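PDB 2OBB: hydrolase from Bacteroides thetaiotaomicron, which is of unconfirmed function but binds a magnesium ion at a site resembling that of HAD-type hydrolases, which suggests a phosphate-transfer or hydrolytic role. Local coordinates for residues A[12-17]-A[27-32]; A[91-96]-A[111-116]; A[101-104]-A[108-111]. All blocks are in the same frame, centred on the assembly; numbering follows the deposited sequence.

Interaction 1. Residues A[12-17]-A[27-32]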
loop_
_atom_site.group_PDB
_atom_site.type_symbol
_atom_site.label_atom_id
_atom_site.label_comp_id
_atom_site.label_asym_id
_atom_site.label_seq_id
_atom_site.Cartn_x
_atom_site.Cartn_y
_atom_site.Cartn_z
ATOM N N GLY A 12 12.817 2.682 2.962
ATOM C CA GLY A 12 12.194 2.430 4.256
ATOM C C GLY A 12 11.672 1.005 4.375
ATOM O O GLY A 12 11.231 0.595 5.443
ATOM N N THR A 13 11.714 0.263 3.268
ATOM C CA THR A 13 11.177 -1.081 3.201
ATOM C C THR A 13 12.253 -2.133 2.953
ATOM O O THR A 13 12.350 -3.096 3.693
ATOM C CB THR A 13 10.090 -1.195 2.099
ATOM O OG1 THR A 13 9.077 -0.217 2.338
ATOM C CG2 THR A 13 9.440 -2.594 2.080
ATOM N N ILE A 14 13.016 -1.965 1.867
ATOM C CA ILE A 14 14.130 -2.841 1.524
ATOM C C ILE A 14 15.441 -2.241 2.082
ATOM O O ILE A 14 16.343 -2.984 2.514
ATOM C CB ILE A 14 14.228 -3.045 -0.027
ATOM C CG1 ILE A 14 13.022 -3.840 -0.567
ATOM C CG2 ILE A 14 15.523 -3.783 -0.425
ATOM C CD1 ILE A 14 13.015 -4.008 -2.073
ATOM N N VAL A 15 15.547 -0.895 2.047
ATOM C CA VAL A 15 16.689 -0.182 2.632
ATOM C C VAL A 15 16.208 0.868 3.617
ATOM O O VAL A 15 15.073 1.307 3.518
ATOM C CB VAL A 15 17.570 0.500 1.555
ATOM C CG1 VAL A 15 18.257 -0.541 0.717
ATOM C CG2 VAL A 15 16.732 1.462 0.667
ATOM N N GLU A 16 17.069 1.283 4.552
ATOM C CA GLU A 16 16.793 2.472 5.354
ATOM C C GLU A 16 16.510 3.635 4.414
ATOM O O GLU A 16 17.085 3.710 3.322
ATOM C CB GLU A 16 17.982 2.881 6.211
ATOM C CG GLU A 16 18.698 1.760 6.842
ATOM C CD GLU A 16 18.347 1.616 8.275
ATOM O OE1 GLU A 16 17.146 1.369 8.582
ATOM O OE2 GLU A 16 19.295 1.764 9.090
ATOM N N HIS A 17 15.643 4.545 4.858
ATOM C CA HIS A 17 15.178 5.648 4.025
ATOM C C HIS A 17 16.226 6.750 3.949
ATOM O O HIS A 17 16.342 7.545 4.867
ATOM C CB HIS A 17 13.882 6.221 4.603
ATOM C CG HIS A 17 13.066 6.993 3.619
ATOM N ND1 HIS A 17 11.708 7.203 3.784
ATOM C CD2 HIS A 17 13.401 7.576 2.442
ATOM C CE1 HIS A 17 11.248 7.899 2.759
ATOM N NE2 HIS A 17 12.254 8.139 1.932
ATOM N N PRO A 27 17.547 -5.484 7.650
ATOM C CA PRO A 27 17.990 -6.856 7.855
ATOM C C PRO A 27 17.113 -7.853 7.117
ATOM O O PRO A 27 15.894 -7.767 7.187
ATOM C CB PRO A 27 17.886 -7.025 9.365
ATOM C CG PRO A 27 18.307 -5.674 9.880
ATOM C CD PRO A 27 17.580 -4.722 8.917
ATOM N N PHE A 28 17.758 -8.736 6.354
ATOM C CA PHE A 28 17.115 -9.901 5.722
ATOM C C PHE A 28 16.085 -9.557 4.662
ATOM O O PHE A 28 15.339 -10.440 4.227
ATOM C CB PHE A 28 16.536 -10.838 6.789
ATOM C CG PHE A 28 17.538 -11.162 7.865
ATOM C CD1 PHE A 28 18.578 -12.046 7.620
ATOM C CD2 PHE A 28 17.466 -10.534 9.108
ATOM C CE1 PHE A 28 19.548 -12.307 8.610
ATOM C CE2 PHE A 28 18.401 -10.788 10.109
ATOM C CZ PHE A 28 19.456 -11.672 9.852
ATOM N N ALA A 29 16.080 -8.302 4.213
ATOM C CA ALA A 29 15.091 -7.880 3.212
ATOM C C ALA A 29 15.263 -8.672 1.925
ATOM O O ALA A 29 14.354 -9.410 1.506
ATOM C CB ALA A 29 15.165 -6.333 2.954
ATOM N N VAL A 30 16.456 -8.561 1.331
ATOM C CA VAL A 30 16.760 -9.171 0.021
ATOM C C VAL A 30 16.663 -10.715 0.025
ATOM O O VAL A 30 15.983 -11.346 -0.802
ATOM C CB VAL A 30 18.149 -8.780 -0.474
ATOM C CG1 VAL A 30 18.481 -9.605 -1.692
ATOM C CG2 VAL A 30 18.193 -7.301 -0.799
ATOM N N GLU A 31 17.336 -11.310 0.980
ATOM C CA GLU A 31 17.161 -12.713 1.223
ATOM C C GLU A 31 15.694 -13.178 1.377
ATOM O O GLU A 31 15.338 -14.232 0.867
ATOM C CB GLU A 31 18.003 -13.089 2.428
ATOM C CG GLU A 31 17.602 -14.342 3.098
ATOM C CD GLU A 31 18.527 -14.653 4.248
ATOM O OE1 GLU A 31 19.688 -14.145 4.216
ATOM O OE2 GLU A 31 18.083 -15.385 5.176
ATOM N N THR A 32 14.862 -12.423 2.094
ATOM C CA THR A 32 13.479 -12.864 2.366
ATOM C C THR A 32 12.673 -12.787 1.062
ATOM O O THR A 32 11.839 -13.655 0.757
ATOM C CB THR A 32 12.792 -12.025 3.521
ATOM O OG1 THR A 32 13.576 -12.141 4.725
ATOM C CG2 THR A 32 11.358 -12.507 3.821
#

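Interaction 2. Residues A[91-96]-A[111-116]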
loop_
_atom_site.group_PDB
_atom_site.type_symbol
_atom_site.label_atom_id
_atom_site.label_comp_id
_atom_site.label_asym_id
_atom_site.label_seq_id
_atom_site.Cartn_x
_atom_site.Cartn_y
_atom_site.Cartn_z
ATOM N N ALA A 91 -1.407 -5.670 -7.964
ATOM C CA ALA A 91 -0.810 -6.627 -7.026
ATOM C C ALA A 91 -1.799 -7.293 -6.044
ATOM O O ALA A 91 -2.808 -6.700 -5.687
ATOM C CB ALA A 91 0.279 -5.948 -6.251
ATOM N N ASP A 92 -1.483 -8.491 -5.564
ATOM C CA ASP A 92 -2.315 -9.170 -4.540
ATOM C C ASP A 92 -1.967 -8.740 -3.095
ATOM O O ASP A 92 -2.763 -8.933 -2.147
ATOM C CB ASP A 92 -2.136 -10.694 -4.665
ATOM C CG ASP A 92 -2.620 -11.226 -6.010
ATOM O OD1 ASP A 92 -3.773 -10.912 -6.373
ATOM O OD2 ASP A 92 -1.835 -11.911 -6.703
ATOM N N LEU A 93 -0.763 -8.198 -2.945
ATOM C CA LEU A 93 -0.210 -7.833 -1.655
ATOM C C LEU A 93 0.702 -6.608 -1.806
ATOM O O LEU A 93 1.390 -6.471 -2.835
ATOM C CB LEU A 93 0.614 -8.986 -1.111
ATOM C CG LEU A 93 0.807 -9.060 0.403
ATOM C CD1 LEU A 93 -0.483 -9.654 1.040
ATOM C CD2 LEU A 93 2.038 -9.890 0.737
ATOM N N PHE A 94 0.705 -5.745 -0.782
ATOM C CA PHE A 94 1.572 -4.590 -0.743
ATOM C C PHE A 94 2.455 -4.625 0.516
ATOM O O PHE A 94 1.975 -4.752 1.636
ATOM C CB PHE A 94 0.744 -3.304 -0.782
ATOM C CG PHE A 94 -0.022 -3.107 -2.063
ATOM C CD1 PHE A 94 -1.277 -3.680 -2.237
ATOM C CD2 PHE A 94 0.523 -2.368 -3.097
ATOM C CE1 PHE A 94 -2.006 -3.485 -3.427
ATOM C CE2 PHE A 94 -0.198 -2.153 -4.310
ATOM C CZ PHE A 94 -1.458 -2.704 -4.470
ATOM N N ILE A 95 3.752 -4.519 0.315
ATOM C CA ILE A 95 4.682 -4.427 1.426
ATOM C C ILE A 95 5.263 -3.040 1.318
ATOM O O ILE A 95 5.978 -2.740 0.357
ATOM C CB ILE A 95 5.795 -5.505 1.339
ATOM C CG1 ILE A 95 5.166 -6.906 1.262
ATOM C CG2 ILE A 95 6.784 -5.376 2.551
ATOM C CD1 ILE A 95 6.165 -8.034 1.067
ATOM N N ASP A 96 4.959 -2.203 2.309
ATOM C CA ASP A 96 5.301 -0.791 2.267
ATOM C C ASP A 96 5.468 -0.234 3.690
ATOM O O ASP A 96 4.612 -0.443 4.567
ATOM C CB ASP A 96 4.172 -0.068 1.565
ATOM C CG ASP A 96 4.596 1.250 0.985
ATOM O OD1 ASP A 96 5.233 2.000 1.759
ATOM O OD2 ASP A 96 4.203 1.545 -0.206
ATOM N N GLU A 111 6.576 -15.081 7.648
ATOM C CA GLU A 111 5.579 -15.917 8.334
ATOM C C GLU A 111 4.142 -15.566 7.921
ATOM O O GLU A 111 3.322 -16.451 7.708
ATOM C CB GLU A 111 5.742 -15.844 9.849
ATOM C CG GLU A 111 4.651 -16.526 10.630
ATOM C CD GLU A 111 4.904 -16.521 12.143
ATOM O OE1 GLU A 111 5.842 -15.807 12.599
ATOM O OE2 GLU A 111 4.167 -17.230 12.883
HETATM N N MSE A 112 3.830 -14.283 7.801
HETATM C CA MSE A 112 2.455 -13.872 7.473
HETATM C C MSE A 112 2.020 -14.356 6.075
HETATM O O MSE A 112 0.926 -14.917 5.910
HETATM C CB MSE A 112 2.305 -12.354 7.582
HETATM C CG MSE A 112 2.525 -11.803 8.969
HETATM SE SE MSE A 112 2.198 -9.854 9.061
HETATM C CE MSE A 112 3.354 -9.163 7.715
ATOM N N ILE A 113 2.881 -14.135 5.084
ATOM C CA ILE A 113 2.646 -14.602 3.718
ATOM C C ILE A 113 2.566 -16.141 3.653
ATOM O O ILE A 113 1.626 -16.709 3.064
ATOM C CB ILE A 113 3.765 -14.104 2.778
ATOM C CG1 ILE A 113 3.804 -12.590 2.792
ATOM C CG2 ILE A 113 3.581 -14.635 1.384
ATOM C CD1 ILE A 113 4.878 -12.004 1.965
ATOM N N LYS A 114 3.555 -16.793 4.273
ATOM C CA LYS A 114 3.706 -18.237 4.223
ATOM C C LYS A 114 2.581 -18.963 4.943
ATOM O O LYS A 114 2.041 -19.937 4.431
ATOM C CB LYS A 114 5.059 -18.637 4.825
ATOM C CG LYS A 114 5.411 -20.099 4.643
ATOM C CD LYS A 114 6.040 -20.354 3.279
ATOM C CE LYS A 114 6.192 -21.860 3.034
ATOM N NZ LYS A 114 7.410 -22.379 3.709
ATOM N N GLU A 115 2.239 -18.494 6.135
ATOM C CA GLU A 115 1.271 -19.172 6.977
ATOM C C GLU A 115 -0.132 -18.580 6.811
ATOM O O GLU A 115 -1.077 -19.026 7.474
ATOM C CB GLU A 115 1.710 -19.114 8.441
ATOM C CG GLU A 115 3.142 -19.553 8.696
ATOM C CD GLU A 115 3.412 -20.996 8.268
ATOM O OE1 GLU A 115 2.572 -21.876 8.591
ATOM O OE2 GLU A 115 4.457 -21.252 7.614
ATOM N N LYS A 116 -0.270 -17.601 5.914
ATOM C CA LYS A 116 -1.531 -16.859 5.717
ATOM C C LYS A 116 -2.033 -16.333 7.065
ATOM O O LYS A 116 -2.965 -16.862 7.666
ATOM C CB LYS A 116 -2.578 -17.708 4.989
ATOM C CG LYS A 116 -2.503 -17.599 3.472
ATOM C CD LYS A 116 -2.770 -18.956 2.804
ATOM C CE LYS A 116 -2.486 -18.913 1.291
ATOM N NZ LYS A 116 -2.390 -20.299 0.700
#

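Interaction 3. Residues A[101-104]-A[108-111]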
loop_
_atom_site.group_PDB
_atom_site.type_symbol
_atom_site.label_atom_id
_atom_site.label_comp_id
_atom_site.label_asym_id
_atom_site.label_seq_id
_atom_site.Cartn_x
_atom_site.Cartn_y
_atom_site.Cartn_z
ATOM N N GLY A 101 -0.138 1.197 10.468
ATOM C CA GLY A 101 0.323 0.216 11.440
ATOM C C GLY A 101 1.787 -0.166 11.286
ATOM O O GLY A 101 2.348 -0.792 12.179
ATOM N N GLY A 102 2.415 0.264 10.189
ATOM C CA GLY A 102 3.830 0.021 9.930
ATOM C C GLY A 102 4.139 -1.404 9.498
ATOM O O GLY A 102 3.319 -2.319 9.689
ATOM N N ILE A 103 5.299 -1.618 8.890
ATOM C CA ILE A 103 5.695 -3.005 8.564
ATOM C C ILE A 103 6.615 -3.620 9.610
ATOM O O ILE A 103 7.468 -2.926 10.187
ATOM C CB ILE A 103 6.193 -3.243 7.120
ATOM C CG1 ILE A 103 7.483 -2.448 6.815
ATOM C CG2 ILE A 103 4.949 -3.077 6.005
ATOM C CD1 ILE A 103 8.218 -3.113 5.606
ATOM N N PRO A 104 6.397 -4.923 9.894
ATOM C CA PRO A 104 7.173 -5.583 10.941
ATOM C C PRO A 104 8.453 -6.061 10.263
ATOM O O PRO A 104 8.640 -5.845 9.073
ATOM C CB PRO A 104 6.271 -6.745 11.361
ATOM C CG PRO A 104 5.501 -7.078 10.092
ATOM C CD PRO A 104 5.472 -5.854 9.213
ATOM N N ILE A 108 8.655 -11.612 10.188
ATOM C CA ILE A 108 7.232 -11.660 10.376
ATOM C C ILE A 108 6.504 -11.512 9.041
ATOM O O ILE A 108 5.503 -12.179 8.818
ATOM C CB ILE A 108 6.722 -10.658 11.438
ATOM C CG1 ILE A 108 7.039 -11.168 12.843
ATOM C CG2 ILE A 108 5.185 -10.588 11.423
ATOM C CD1 ILE A 108 8.236 -10.542 13.461
ATOM N N ILE A 109 7.019 -10.664 8.153
ATOM C CA ILE A 109 6.446 -10.533 6.829
ATOM C C ILE A 109 6.366 -11.921 6.201
ATOM O O ILE A 109 5.305 -12.339 5.726
ATOM C CB ILE A 109 7.260 -9.538 5.911
ATOM C CG1 ILE A 109 7.032 -8.072 6.339
ATOM C CG2 ILE A 109 6.883 -9.716 4.434
ATOM C CD1 ILE A 109 7.974 -7.028 5.596
ATOM N N TYR A 110 7.482 -12.650 6.242
ATOM C CA TYR A 110 7.555 -13.990 5.688
ATOM C C TYR A 110 6.564 -14.980 6.324
ATOM O O TYR A 110 5.792 -15.650 5.622
ATOM C CB TYR A 110 8.982 -14.508 5.780
ATOM C CG TYR A 110 9.127 -15.889 5.207
ATOM C CD1 TYR A 110 9.098 -16.102 3.824
ATOM C CD2 TYR A 110 9.270 -16.989 6.048
ATOM C CE1 TYR A 110 9.207 -17.398 3.289
ATOM C CE2 TYR A 110 9.392 -18.278 5.537
ATOM C CZ TYR A 110 9.359 -18.481 4.159
ATOM O OH TYR A 110 9.498 -19.770 3.680
ATOM N N GLU A 111 6.576 -15.081 7.648
ATOM C CA GLU A 111 5.579 -15.917 8.334
ATOM C C GLU A 111 4.142 -15.566 7.921
ATOM O O GLU A 111 3.322 -16.451 7.708
ATOM C CB GLU A 111 5.742 -15.844 9.849
ATOM C CG GLU A 111 4.651 -16.526 10.630
ATOM C CD GLU A 111 4.904 -16.521 12.143
ATOM O OE1 GLU A 111 5.842 -15.807 12.599
ATOM O OE2 GLU A 111 4.167 -17.230 12.883
#

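Interaction 1. Residues A[12-17]-A[27-32]
Ala29, the first residue of helix 29-38, sets its methyl against the backbone of Ile14, with CB 3.6 Å from the Ile14 carbonyl O and 3.9 Å from Ile14 CA. The CA atoms of Ile14 and Ala29 are 5.4 Å apart, a close approach of backbones that goes with the small residue at this point, and the CB of Ala29 points toward the loop. This is the tight part of the contact. Beside it the branch methyl of Ile14 does the side-chain work: CG2 lies 4.2 Å from Ala29 CB and a looser 4.4 Å from Val30 CG2. No hydrogen bond crosses between 12-17 and 27-32, so the join is van der Waals packing, of a methyl on a carbonyl and CA and of methyl on methyl, and Trp60 of helix 51-62 packs on both Ile14 and Val30.

The outer side is different. Pro27 and Phe28 are exposed and make no contact with 12-17, and Phe28 serves as the N-cap residue of the helix that Ala29 begins. Phe28 O accepts a hydrogen bond from Thr32 N at 3.0 Å, tying the first turn together.

Thr13 turns its CB away from the helix, and its hydroxyl lies at the metal site. OG1 stands beside the backbone N and anti to the carbonyl carbon (chi1 -56°), where it is hydrogen-bonded to OD2 of Asp9 and to the backbone N of Asp97, two residues that bind the magnesium ion with Asp11. Together, Asp9, Asp11 and Thr13 match the DxDx(T/V) pattern, consistent with the loop that follows the first strand in the HAD-type fold.

Interaction 2. Residues A[91-96]-A[111-116]
Ile113 reaches from helix 106-115 to strand 93-95 through the end of its longer arm, CD1 and CG1. Its CD1 lies 3.7 Å from CD2 of Leu93 and 4.3 Å from CD1 of Ile95. The Leu93 methyl CD2 also lies 3.8 Å from Ile113 CG1, so it meets the last two carbons of the isoleucine, and the two side chains pass each other at a slant. No hydrogen bond joins 91-96 to 111-116; the first shell is entirely aliphatic.

The backbones stand well apart, the nearest CA atoms, those of Leu93 and Ile113, being 9.1 Å from each other, and the extended side chains span that distance. In Ile113, CG1 is anti to the carbonyl carbon (chi1 -59°) and the chain continues outstretched to CD1 (chi2 178°), which carries the methyl to the strand. Leu93 and Ile95, two residues apart, both send their CB toward the helix, as expected on one face of a strand, whereas the ring of Phe94 between them lies on the other side and packs against Ala7.

Further out, Leu93 pairs through its backbone with Ala7, and Ile95 with Ala7 and with Asp9 just beyond strand 5-8. Met4 packs on Ile113, while Trp106 and Ile109 from the same helix lie against Ile95. Val100 of the second subunit packs on Leu93, and Phe94 makes backbone hydrogen bonds to that subunit.

Within this chain strand 93-95 is outermost in a parallel sheet with strand order 3-2-1-4, and helix 106-115 covers one face of it, the alpha/beta layering of a Rossmann-like core consistent with a HAD-type fold.

Interaction 3. Residues A[101-104]-A[108-111]
Pro104 and Ile108 pack ring against branch, their side chains inclined to one another, with Pro104 ring atom CG 3.8 Å from Ile108 CG2 and ring atom CB 3.9 Å from Ile108 CB. The beta branch of the isoleucine, rather than its longer arm, does the touching: CG1 lies beside the backbone N (chi1 -76°), which puts CG2 anti to it, on the side where the proline ring lies. Ile109 meets the same proline at about a right angle, its CG1 4.0 Å from Pro104 CD, and its end methyl CD1 rests 3.7 Å from the Pro104 carbonyl O. The ring is therefore approached by two consecutive helix residues, through its CB-CG part and through CD.

The segments are the loop leaving strand 93-95 and residues 108-111 of helix 106-115, so the contact closes the strand-to-helix connection of a parallel alpha/beta fold beside the metal-binding end of the sheet. Ile103 reaches Ile109 obliquely, CD1 to CD1 at 3.9 Å. The CG1 of Ile103 stands between the backbone N and the carbonyl carbon (chi1 63°), a hindered rotamer from which CD1 comes within reach of Ile109. Cutting Ile109 back to an alanine takes away everything beyond CB, and would probably leave Ile103 CD1 and Pro104 CD without their partner on the helix.

Ile95 of strand 93-95 packs against both Ile103 and Ile109. From helix 119-123, Phe119 and Ile122 touch Pro104 and Ile108 respectively.

Interactions 1 and 2 are buried, while interaction 3 is only partly so. All three lack a hydrogen bond across their segments, but they differ in reach: interaction 1 sets a methyl on a backbone, interaction 2 spans well-separated backbones with long aliphatic arms, and interaction 3 packs a proline ring on isoleucines. Interactions 2 and 3 share helix 106-115 and meet where Ile95 CG2 lies 3.7 Å from Ile109 CD1; both also touch the second subunit, which interaction 1 does not. Interaction 1 holds helix 29-38 instead, and joins the others partly through Thr13, whose CG2 lies 3.8 Å from Ile103 CD1 beside the magnesium site, while Thr32 packs on Tyr110 of interaction 3.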